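Local coordinates for protein lectin (Polyandrocarpa misakiensis, PDB 1BYF) that binds galactose in a calcium-dependent manner as a homodimeric C-type lectin and takes part in the tunicate's defence against microorganisms, at residues A[27-32]-A[40-45]; A[53-58]-A[104-109]; A[65-70]-A[95-100]. All coordinates share one frame; numbering follows the deposited sequence.

Contact 1 (A[27-32]-A[40-45]); sequences ALVSSA and KAILAF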
loop_
_atom_site.group_PDB
_atom_site.type_symbol
_atom_site.label_atom_id
_atom_site.label_comp_id
_atom_site.label_asym_id
_atom_site.label_seq_id
_atom_site.Cartn_x
_atom_site.Cartn_y
_atom_site.Cartn_z
ATOM N N ALA A 27 -12.655 -3.245 2.149
ATOM C CA ALA A 27 -12.935 -3.524 3.548
ATOM C C ALA A 27 -11.702 -3.240 4.403
ATOM O O ALA A 27 -10.575 -3.361 3.914
ATOM C CB ALA A 27 -13.345 -4.980 3.746
ATOM N N LEU A 28 -11.924 -2.883 5.666
ATOM C CA LEU A 28 -10.784 -2.643 6.563
ATOM C C LEU A 28 -9.930 -3.905 6.524
ATOM O O LEU A 28 -10.490 -5.005 6.601
ATOM C CB LEU A 28 -11.293 -2.297 7.952
ATOM C CG LEU A 28 -10.377 -1.575 8.932
ATOM C CD1 LEU A 28 -9.769 -0.324 8.319
ATOM C CD2 LEU A 28 -11.184 -1.211 10.187
ATOM N N VAL A 29 -8.626 -3.778 6.331
ATOM C CA VAL A 29 -7.763 -4.943 6.165
ATOM C C VAL A 29 -8.049 -6.035 7.185
ATOM O O VAL A 29 -8.166 -5.793 8.388
ATOM C CB VAL A 29 -6.281 -4.543 6.160
ATOM C CG1 VAL A 29 -5.809 -4.156 7.552
ATOM C CG2 VAL A 29 -5.415 -5.655 5.573
ATOM N N SER A 30 -8.165 -7.268 6.684
ATOM C CA SER A 30 -8.452 -8.418 7.533
ATOM C C SER A 30 -7.839 -9.691 6.977
ATOM O O SER A 30 -6.811 -10.132 7.494
ATOM C CB SER A 30 -9.962 -8.582 7.724
ATOM O OG SER A 30 -10.612 -8.747 6.480
ATOM N N SER A 31 -8.430 -10.299 5.952
ATOM C CA SER A 31 -7.854 -11.534 5.420
ATOM C C SER A 31 -6.425 -11.314 4.956
ATOM O O SER A 31 -5.608 -12.229 5.098
ATOM C CB SER A 31 -8.700 -12.132 4.300
ATOM O OG SER A 31 -8.438 -11.496 3.069
ATOM N N ALA A 32 -6.085 -10.122 4.457
ATOM C CA ALA A 32 -4.700 -9.917 4.010
ATOM C C ALA A 32 -3.736 -9.999 5.186
ATOM O O ALA A 32 -2.562 -10.345 5.004
ATOM C CB ALA A 32 -4.546 -8.627 3.216
ATOM N N LYS A 40 3.416 -9.337 5.642
ATOM C CA LYS A 40 4.781 -8.829 5.729
ATOM C C LYS A 40 4.941 -7.605 4.834
ATOM O O LYS A 40 5.644 -6.685 5.270
ATOM C CB LYS A 40 5.851 -9.875 5.452
ATOM C CG LYS A 40 5.790 -11.102 6.324
ATOM C CD LYS A 40 5.577 -10.899 7.806
ATOM C CE LYS A 40 6.816 -10.462 8.559
ATOM N NZ LYS A 40 6.686 -9.102 9.149
ATOM N N ALA A 41 4.313 -7.592 3.660
ATOM C CA ALA A 41 4.425 -6.415 2.799
ATOM C C ALA A 41 3.743 -5.225 3.482
ATOM O O ALA A 41 4.261 -4.105 3.513
ATOM C CB ALA A 41 3.774 -6.639 1.444
ATOM N N ILE A 42 2.559 -5.493 4.017
ATOM C CA ILE A 42 1.775 -4.482 4.719
ATOM C C ILE A 42 2.581 -3.939 5.893
ATOM O O ILE A 42 2.697 -2.718 6.041
ATOM C CB ILE A 42 0.406 -5.027 5.177
ATOM C CG1 ILE A 42 -0.555 -5.173 3.985
ATOM C CG2 ILE A 42 -0.238 -4.138 6.234
ATOM C CD1 ILE A 42 -1.782 -6.018 4.270
ATOM N N LEU A 43 3.155 -4.821 6.706
ATOM C CA LEU A 43 3.932 -4.390 7.860
ATOM C C LEU A 43 5.232 -3.714 7.452
ATOM O O LEU A 43 5.708 -2.857 8.202
ATOM C CB LEU A 43 4.180 -5.531 8.848
ATOM C CG LEU A 43 2.965 -5.986 9.669
ATOM C CD1 LEU A 43 3.330 -7.171 10.557
ATOM C CD2 LEU A 43 2.421 -4.839 10.515
ATOM N N ALA A 44 5.788 -4.039 6.288
ATOM C CA ALA A 44 7.007 -3.369 5.841
ATOM C C ALA A 44 6.703 -1.898 5.550
ATOM O O ALA A 44 7.507 -1.009 5.823
ATOM C CB ALA A 44 7.602 -4.039 4.616
ATOM N N PHE A 45 5.511 -1.635 5.020
ATOM C CA PHE A 45 5.092 -0.272 4.710
ATOM C C PHE A 45 4.864 0.516 6.001
ATOM O O PHE A 45 5.346 1.638 6.167
ATOM C CB PHE A 45 3.816 -0.277 3.874
ATOM C CG PHE A 45 3.281 1.029 3.369
ATOM C CD1 PHE A 45 2.561 1.883 4.195
ATOM C CD2 PHE A 45 3.474 1.411 2.056
ATOM C CE1 PHE A 45 2.057 3.081 3.719
ATOM C CE2 PHE A 45 2.971 2.605 1.566
ATOM C CZ PHE A 45 2.259 3.445 2.400
#

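Contact 2 (A[53-58]-A[104-109]); sequences YWVGAD and NLLDDV. With CA (calcium ion), chain C.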
loop_
_atom_site.group_PDB
_atom_site.type_symbol
_atom_site.label_atom_id
_atom_site.label_comp_id
_atom_site.label_asym_id
_atom_site.label_seq_id
_atom_site.Cartn_x
_atom_site.Cartn_y
_atom_site.Cartn_z
ATOM N N TYR A 53 -2.181 2.352 12.685
ATOM C CA TYR A 53 -3.157 2.088 11.651
ATOM C C TYR A 53 -4.284 1.182 12.154
ATOM O O TYR A 53 -3.993 0.215 12.855
ATOM C CB TYR A 53 -2.527 1.292 10.491
ATOM C CG TYR A 53 -1.619 2.138 9.632
ATOM C CD1 TYR A 53 -0.330 2.438 10.035
ATOM C CD2 TYR A 53 -2.074 2.631 8.418
ATOM C CE1 TYR A 53 0.498 3.216 9.244
ATOM C CE2 TYR A 53 -1.254 3.408 7.615
ATOM C CZ TYR A 53 0.025 3.696 8.042
ATOM O OH TYR A 53 0.844 4.470 7.247
ATOM N N TRP A 54 -5.509 1.449 11.725
ATOM C CA TRP A 54 -6.600 0.554 12.099
ATOM C C TRP A 54 -6.504 -0.708 11.238
ATOM O O TRP A 54 -6.027 -0.645 10.103
ATOM C CB TRP A 54 -7.960 1.176 11.832
ATOM C CG TRP A 54 -8.402 2.217 12.809
ATOM C CD1 TRP A 54 -8.700 3.522 12.554
ATOM C CD2 TRP A 54 -8.609 2.012 14.217
ATOM N NE1 TRP A 54 -9.073 4.144 13.724
ATOM C CE2 TRP A 54 -9.026 3.244 14.753
ATOM C CE3 TRP A 54 -8.473 0.913 15.066
ATOM C CZ2 TRP A 54 -9.315 3.406 16.111
ATOM C CZ3 TRP A 54 -8.759 1.075 16.417
ATOM C CH2 TRP A 54 -9.178 2.313 16.924
ATOM N N VAL A 55 -6.949 -1.827 11.776
ATOM C CA VAL A 55 -7.066 -3.080 11.042
ATOM C C VAL A 55 -8.502 -3.568 11.315
ATOM O O VAL A 55 -9.159 -3.068 12.238
ATOM C CB VAL A 55 -6.052 -4.184 11.327
ATOM C CG1 VAL A 55 -4.629 -3.713 11.026
ATOM C CG2 VAL A 55 -6.137 -4.719 12.754
ATOM N N GLY A 56 -8.999 -4.488 10.504
ATOM C CA GLY A 56 -10.360 -4.954 10.619
ATOM C C GLY A 56 -10.622 -6.032 11.647
ATOM O O GLY A 56 -11.075 -7.117 11.267
ATOM N N ALA A 57 -10.371 -5.757 12.922
ATOM C CA ALA A 57 -10.647 -6.741 13.969
ATOM C C ALA A 57 -11.154 -6.016 15.209
ATOM O O ALA A 57 -10.767 -4.874 15.475
ATOM C CB ALA A 57 -9.434 -7.600 14.259
ATOM N N ASP A 58 -12.053 -6.679 15.941
ATOM C CA ASP A 58 -12.622 -6.078 17.151
ATOM C C ASP A 58 -13.321 -7.136 17.998
ATOM O O ASP A 58 -13.425 -8.289 17.568
ATOM C CB ASP A 58 -13.590 -4.966 16.745
ATOM C CG ASP A 58 -14.764 -5.479 15.931
ATOM O OD1 ASP A 58 -15.605 -6.212 16.499
ATOM O OD2 ASP A 58 -14.870 -5.173 14.726
ATOM N N ASN A 104 4.915 -2.088 15.867
ATOM C CA ASN A 104 4.517 -2.351 14.487
ATOM C C ASN A 104 3.875 -3.741 14.467
ATOM O O ASN A 104 4.071 -4.565 13.584
ATOM C CB ASN A 104 5.625 -2.212 13.460
ATOM C CG ASN A 104 5.135 -2.137 12.026
ATOM O OD1 ASN A 104 5.715 -2.717 11.091
ATOM N ND2 ASN A 104 4.036 -1.432 11.810
ATOM N N LEU A 105 3.068 -3.972 15.501
ATOM C CA LEU A 105 2.346 -5.216 15.702
ATOM C C LEU A 105 0.962 -4.885 16.263
ATOM O O LEU A 105 0.721 -3.731 16.639
ATOM C CB LEU A 105 3.097 -6.190 16.599
ATOM C CG LEU A 105 4.285 -6.955 16.015
ATOM C CD1 LEU A 105 4.927 -7.846 17.076
ATOM C CD2 LEU A 105 3.880 -7.806 14.820
ATOM N N LEU A 106 0.062 -5.850 16.287
ATOM C CA LEU A 106 -1.308 -5.607 16.712
ATOM C C LEU A 106 -1.455 -5.263 18.188
ATOM O O LEU A 106 -0.664 -5.642 19.044
ATOM C CB LEU A 106 -2.193 -6.800 16.342
ATOM C CG LEU A 106 -2.239 -7.208 14.871
ATOM C CD1 LEU A 106 -3.321 -8.270 14.691
ATOM C CD2 LEU A 106 -2.515 -6.023 13.950
ATOM N N ASP A 107 -2.514 -4.508 18.460
ATOM C CA ASP A 107 -2.794 -4.060 19.825
ATOM C C ASP A 107 -4.270 -3.733 19.969
ATOM O O ASP A 107 -4.884 -3.260 19.012
ATOM C CB ASP A 107 -1.914 -2.845 20.135
ATOM C CG ASP A 107 -2.328 -2.139 21.414
ATOM O OD1 ASP A 107 -2.464 -2.853 22.436
ATOM O OD2 ASP A 107 -2.524 -0.909 21.379
ATOM N N ASP A 108 -4.818 -3.994 21.155
ATOM C CA ASP A 108 -6.212 -3.678 21.433
ATOM C C ASP A 108 -6.305 -2.279 22.048
ATOM O O ASP A 108 -5.528 -1.909 22.922
ATOM C CB ASP A 108 -6.868 -4.691 22.360
ATOM C CG ASP A 108 -6.186 -4.862 23.704
ATOM O OD1 ASP A 108 -4.962 -4.680 23.840
ATOM O OD2 ASP A 108 -6.908 -5.217 24.658
ATOM N N VAL A 109 -7.255 -1.498 21.560
ATOM C CA VAL A 109 -7.482 -0.142 22.024
ATOM C C VAL A 109 -8.981 0.141 22.073
ATOM O O VAL A 109 -9.761 -0.653 21.546
ATOM C CB VAL A 109 -6.853 0.894 21.065
ATOM C CG1 VAL A 109 -5.338 0.861 21.135
ATOM C CG2 VAL A 109 -7.314 0.645 19.634
HETATM CA CA CA C . -3.661 -2.788 24.327
#

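Contact 3 (A[65-70]-A[95-100]); sequences YNFLWN and LCVQIW. With ACT (acetate ion), chain F.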
loop_
_atom_site.group_PDB
_atom_site.type_symbol
_atom_site.label_atom_id
_atom_site.label_comp_id
_atom_site.label_asym_id
_atom_site.label_seq_id
_atom_site.Cartn_x
_atom_site.Cartn_y
_atom_site.Cartn_z
ATOM N N TYR A 65 -11.985 -11.018 25.115
ATOM C CA TYR A 65 -10.899 -11.236 24.167
ATOM C C TYR A 65 -11.324 -12.240 23.101
ATOM O O TYR A 65 -10.539 -13.074 22.657
ATOM C CB TYR A 65 -9.587 -11.613 24.825
ATOM C CG TYR A 65 -8.944 -10.558 25.693
ATOM C CD1 TYR A 65 -9.256 -9.211 25.580
ATOM C CD2 TYR A 65 -7.970 -10.919 26.621
ATOM C CE1 TYR A 65 -8.649 -8.260 26.377
ATOM C CE2 TYR A 65 -7.355 -9.973 27.421
ATOM C CZ TYR A 65 -7.699 -8.647 27.295
ATOM O OH TYR A 65 -7.091 -7.701 28.092
ATOM N N ASN A 66 -12.571 -12.114 22.666
ATOM C CA ASN A 66 -13.078 -12.929 21.563
ATOM C C ASN A 66 -12.942 -12.072 20.305
ATOM O O ASN A 66 -13.919 -11.591 19.747
ATOM C CB ASN A 66 -14.525 -13.353 21.802
ATOM C CG ASN A 66 -14.575 -14.231 23.046
ATOM O OD1 ASN A 66 -13.946 -15.284 23.042
ATOM N ND2 ASN A 66 -15.277 -13.766 24.069
ATOM N N PHE A 67 -11.689 -11.792 19.945
ATOM C CA PHE A 67 -11.439 -10.928 18.790
ATOM C C PHE A 67 -11.843 -11.571 17.477
ATOM O O PHE A 67 -11.484 -12.719 17.220
ATOM C CB PHE A 67 -9.956 -10.522 18.771
ATOM C CG PHE A 67 -9.691 -9.498 19.853
ATOM C CD1 PHE A 67 -10.010 -8.168 19.644
ATOM C CD2 PHE A 67 -9.159 -9.880 21.072
ATOM C CE1 PHE A 67 -9.786 -7.232 20.637
ATOM C CE2 PHE A 67 -8.929 -8.946 22.063
ATOM C CZ PHE A 67 -9.242 -7.619 21.845
ATOM N N LEU A 68 -12.548 -10.816 16.635
ATOM C CA LEU A 68 -12.921 -11.325 15.328
ATOM C C LEU A 68 -12.527 -10.361 14.203
ATOM O O LEU A 68 -12.765 -9.161 14.279
ATOM C CB LEU A 68 -14.418 -11.573 15.209
ATOM C CG LEU A 68 -15.092 -12.605 16.111
ATOM C CD1 LEU A 68 -16.591 -12.588 15.835
ATOM C CD2 LEU A 68 -14.525 -14.003 15.911
ATOM N N TRP A 69 -11.966 -10.925 13.147
ATOM C CA TRP A 69 -11.653 -10.168 11.933
ATOM C C TRP A 69 -13.010 -9.832 11.320
ATOM O O TRP A 69 -13.961 -10.582 11.611
ATOM C CB TRP A 69 -10.793 -11.014 11.007
ATOM C CG TRP A 69 -9.380 -11.263 11.428
ATOM C CD1 TRP A 69 -8.832 -12.434 11.872
ATOM C CD2 TRP A 69 -8.315 -10.302 11.446
ATOM N NE1 TRP A 69 -7.500 -12.262 12.165
ATOM C CE2 TRP A 69 -7.159 -10.954 11.907
ATOM C CE3 TRP A 69 -8.235 -8.947 11.106
ATOM C CZ2 TRP A 69 -5.931 -10.302 12.044
ATOM C CZ3 TRP A 69 -7.021 -8.298 11.243
ATOM C CH2 TRP A 69 -5.888 -8.977 11.701
ATOM N N ASN A 70 -13.173 -8.752 10.573
ATOM C CA ASN A 70 -14.462 -8.379 10.026
ATOM C C ASN A 70 -15.088 -9.444 9.120
ATOM O O ASN A 70 -16.267 -9.295 8.802
ATOM C CB ASN A 70 -14.432 -7.137 9.132
ATOM C CG ASN A 70 -13.554 -6.007 9.589
ATOM O OD1 ASN A 70 -13.576 -5.656 10.773
ATOM N ND2 ASN A 70 -12.803 -5.459 8.637
ATOM N N LEU A 95 -13.424 -3.327 22.364
ATOM C CA LEU A 95 -12.049 -3.186 21.906
ATOM C C LEU A 95 -11.872 -3.387 20.406
ATOM O O LEU A 95 -12.408 -4.320 19.806
ATOM C CB LEU A 95 -11.153 -4.158 22.681
ATOM C CG LEU A 95 -11.171 -3.929 24.202
ATOM C CD1 LEU A 95 -10.666 -5.167 24.921
ATOM C CD2 LEU A 95 -10.350 -2.697 24.565
ATOM N N CYS A 96 -11.088 -2.477 19.843
ATOM C CA CYS A 96 -10.764 -2.472 18.420
ATOM C C CYS A 96 -9.278 -2.734 18.252
ATOM O O CYS A 96 -8.523 -2.539 19.207
ATOM C CB CYS A 96 -11.170 -1.122 17.813
ATOM S SG CYS A 96 -12.971 -1.003 17.750
ATOM N N VAL A 97 -8.871 -3.218 17.083
ATOM C CA VAL A 97 -7.468 -3.574 16.892
ATOM C C VAL A 97 -6.772 -2.653 15.898
ATOM O O VAL A 97 -7.299 -2.267 14.859
ATOM C CB VAL A 97 -7.317 -5.043 16.452
ATOM C CG1 VAL A 97 -5.850 -5.457 16.351
ATOM C CG2 VAL A 97 -8.041 -5.967 17.428
ATOM N N GLN A 98 -5.547 -2.295 16.265
ATOM C CA GLN A 98 -4.712 -1.453 15.436
ATOM C C GLN A 98 -3.329 -2.088 15.276
ATOM O O GLN A 98 -2.943 -3.000 16.002
ATOM C CB GLN A 98 -4.455 -0.081 16.089
ATOM C CG GLN A 98 -3.754 -0.250 17.443
ATOM C CD GLN A 98 -3.015 0.984 17.903
ATOM O OE1 GLN A 98 -2.900 1.973 17.175
ATOM N NE2 GLN A 98 -2.479 0.948 19.117
ATOM N N ILE A 99 -2.601 -1.506 14.334
ATOM C CA ILE A 99 -1.186 -1.810 14.172
ATOM C C ILE A 99 -0.555 -0.667 14.990
ATOM O O ILE A 99 -0.668 0.479 14.581
ATOM C CB ILE A 99 -0.682 -1.787 12.727
ATOM C CG1 ILE A 99 -1.179 -3.001 11.949
ATOM C CG2 ILE A 99 0.845 -1.750 12.726
ATOM C CD1 ILE A 99 -1.034 -2.898 10.448
ATOM N N TRP A 100 -0.025 -1.012 16.146
ATOM C CA TRP A 100 0.552 -0.041 17.072
ATOM C C TRP A 100 1.981 0.333 16.710
ATOM O O TRP A 100 2.840 -0.548 16.618
ATOM C CB TRP A 100 0.488 -0.667 18.465
ATOM C CG TRP A 100 0.926 0.184 19.610
ATOM C CD1 TRP A 100 1.059 1.542 19.656
ATOM C CD2 TRP A 100 1.244 -0.292 20.930
ATOM N NE1 TRP A 100 1.461 1.940 20.908
ATOM C CE2 TRP A 100 1.581 0.831 21.707
ATOM C CE3 TRP A 100 1.291 -1.559 21.517
ATOM C CZ2 TRP A 100 1.958 0.730 23.045
ATOM C CZ3 TRP A 100 1.667 -1.653 22.847
ATOM C CH2 TRP A 100 1.993 -0.517 23.603
HETATM C C ACT F . -1.252 3.781 21.444
HETATM O O ACT F . -1.619 3.766 20.248
HETATM O OXT ACT F . -0.670 4.789 21.920
HETATM C CH3 ACT F . -1.920 2.812 22.429
#

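Contact 1 (A[27-32]-A[40-45])
Ile-42 extends from helix 36-49 to meet Val-29 and Ala-32, and its terminal methyl alone carries the contact. At CB the side chain branches. CG1 stands beside the backbone N and opposite the carbonyl carbon (chi1 -74°), so this branch heads off the helix toward 27-32, while CG2 takes another course and approaches neither partner. CG1 itself remains 5.1 Å from Val-29 CG2, too far to pack. The next bond is extended (chi2 165°) and carries CD1 the remaining distance: CD1 lies 3.9 Å from Val-29 CG2 and 3.9 Å from Ala-32 CB. Val-29 CG2 and Ala-32 CB are themselves 3.9 Å apart, so the three methyls form a nearly equilateral triangle, with CD1 seated evenly against the other two. Val-29 and Ile-42 meet tip to tip, through the CG2 methyl of Val-29 and Ile-42 CD1. The backbones stay well separated, the nearest CA atoms, those of Ala-32 and Ile-42, being 8.5 Å apart, and no hydrogen bond crosses.

In the C-type lectin fold this joins the second helix to the chain leaving strand 27-28. Ile-5 and Phe-7 of strand 3-8 also pack on Ile-42, and Glu-120 holds the other side by accepting bonds from Ser-30 N and Ala-32 N through OE1. Ala-41, Ala-44 and Phe-45 also pack against the second subunit, so this helix serves the dimer contact as well as the core.

All three touching residues are buried and purely aliphatic. Cohesion therefore probably comes mainly from dispersion and the exclusion of water, with no directional bond to fix the angle between helix and loop; the direction of the loop probably comes from its polar bonds, such as those to Glu-120 and the backbone bonds of Val-29.

Contact 2 (A[53-58]-A[104-109])
Asp-108 OD1 is gripped twice, by the calcium ion and by Ser-88 N, one residue before Val-109 packs against Trp-54. This is the sugar-binding calcium site of the C-type lectin fold, with Asp-107 and Asp-108 apparently at the position of Asn-Asp in the family's Trp-Asn-Asp motif. Asp-108 chelates through its backbone as well: its O binds calcium at 2.5 Å. Because CG sits between backbone N and carbonyl carbon (chi1 58°), the side chain folds back until OD1 is 3.0 Å from that same Asp-108 O, and both oxygens can face one ion. Asp-107 OD1 adds a bond of 2.2 Å to calcium; Glu-86 and Asn-89 are further ligands. Gln-98 NE2 donates to Asp-107 OD2, a second-shell bond that should help fix the rotation of the carboxylate.

Strands 53-55 and 105-109 flank strand 96-100 in the sheet, so they do not hydrogen-bond to each other and meet only by side chains reaching across it. Alternation along both strands puts the two meetings on opposite faces. On one, the six-membered ring of Trp-54 approaches Val-109 CG2 obliquely, with CZ3 at 3.6 Å and CH2 at 3.7 Å from that methyl. The indole is held at its other end by a bond from NE1 to Met-12 O. On the opposite face Val-55 points toward Leu-106, although their CA atoms are 8.5 Å apart. Beyond Val-55 the chain turns a corner through an inverse gamma turn centred on Gly-56, which takes strand 57-58 into another sheet. Between the two segments on this face the contact is a single methyl pair, Val-55 CG2 and Leu-106 CD2, 4.0 Å apart.

Contact 3 (A[65-70]-A[95-100])
Phe-67 and Tyr-65 present their rings to Leu-95 and Val-97 of 95-100, and their planes, calculated from the ring atoms, differ by only about 23°. Leu-95 fits against both. Its CD1 lies in the plane of the Tyr-65 ring, at the edge, 4.0 Å from Tyr-65 CE1. The same Leu-95 CD1 is 4.2 Å from Phe-67 CZ, while its CB approaches Phe-67 CE1 obliquely at 3.9 Å. Val-97 also comes obliquely to the CD1-CE1 region of Phe-67, but from the opposite side of the ring plane: its CG2 is 3.7 Å from Phe-67 CD1. The Val-97 rotamer (chi1 -176°) is what turns CG2 toward that ring. Trp-82 meets Phe-67 edge-to-face.

The segments bracket the long-loop region of the C-type lectin fold, 24 residues without helix or strand that include the calcium ligands Glu-86 and Asn-89. Tyr-65 OH bonds to Asn-89 O, placing Tyr-65 in the second shell of the metal site. Farther along the strand, Gln-98 NE2 donates to O of an acetate, probably from the crystallisation liquor, at 3.2 Å (158° at the hydrogen), and the acetate methyl lies over one Trp-100 face.

With no polar bond crossing the segments, the base of this loop is closed by apolar packing, while the tyrosine hydroxyl adds one directional bond that probably helps to position the calcium end.

Contacts 2 and 3 form one block, their centres 5 Å apart: contact 3 is nested within the chain loop closed by contact 2, and strand 96-100 pairs with both 53-55 and 105-109. A probable hydrogen bond from Ile-99 N to Tyr-53 O (2.7 Å) marks the first pairing. Contact 1 stands apart, centred 11 Å from contact 2 and 14 Å from contact 3, but Val-29 O and Gly-56 N, 2.6 Å apart, probably bond and tie it to the corner of 53-58. The calcium site belongs to contact 2; the Leu-95 side chain of contact 3 lies about 7 Å from the ion, whereas contact 1 is away from it.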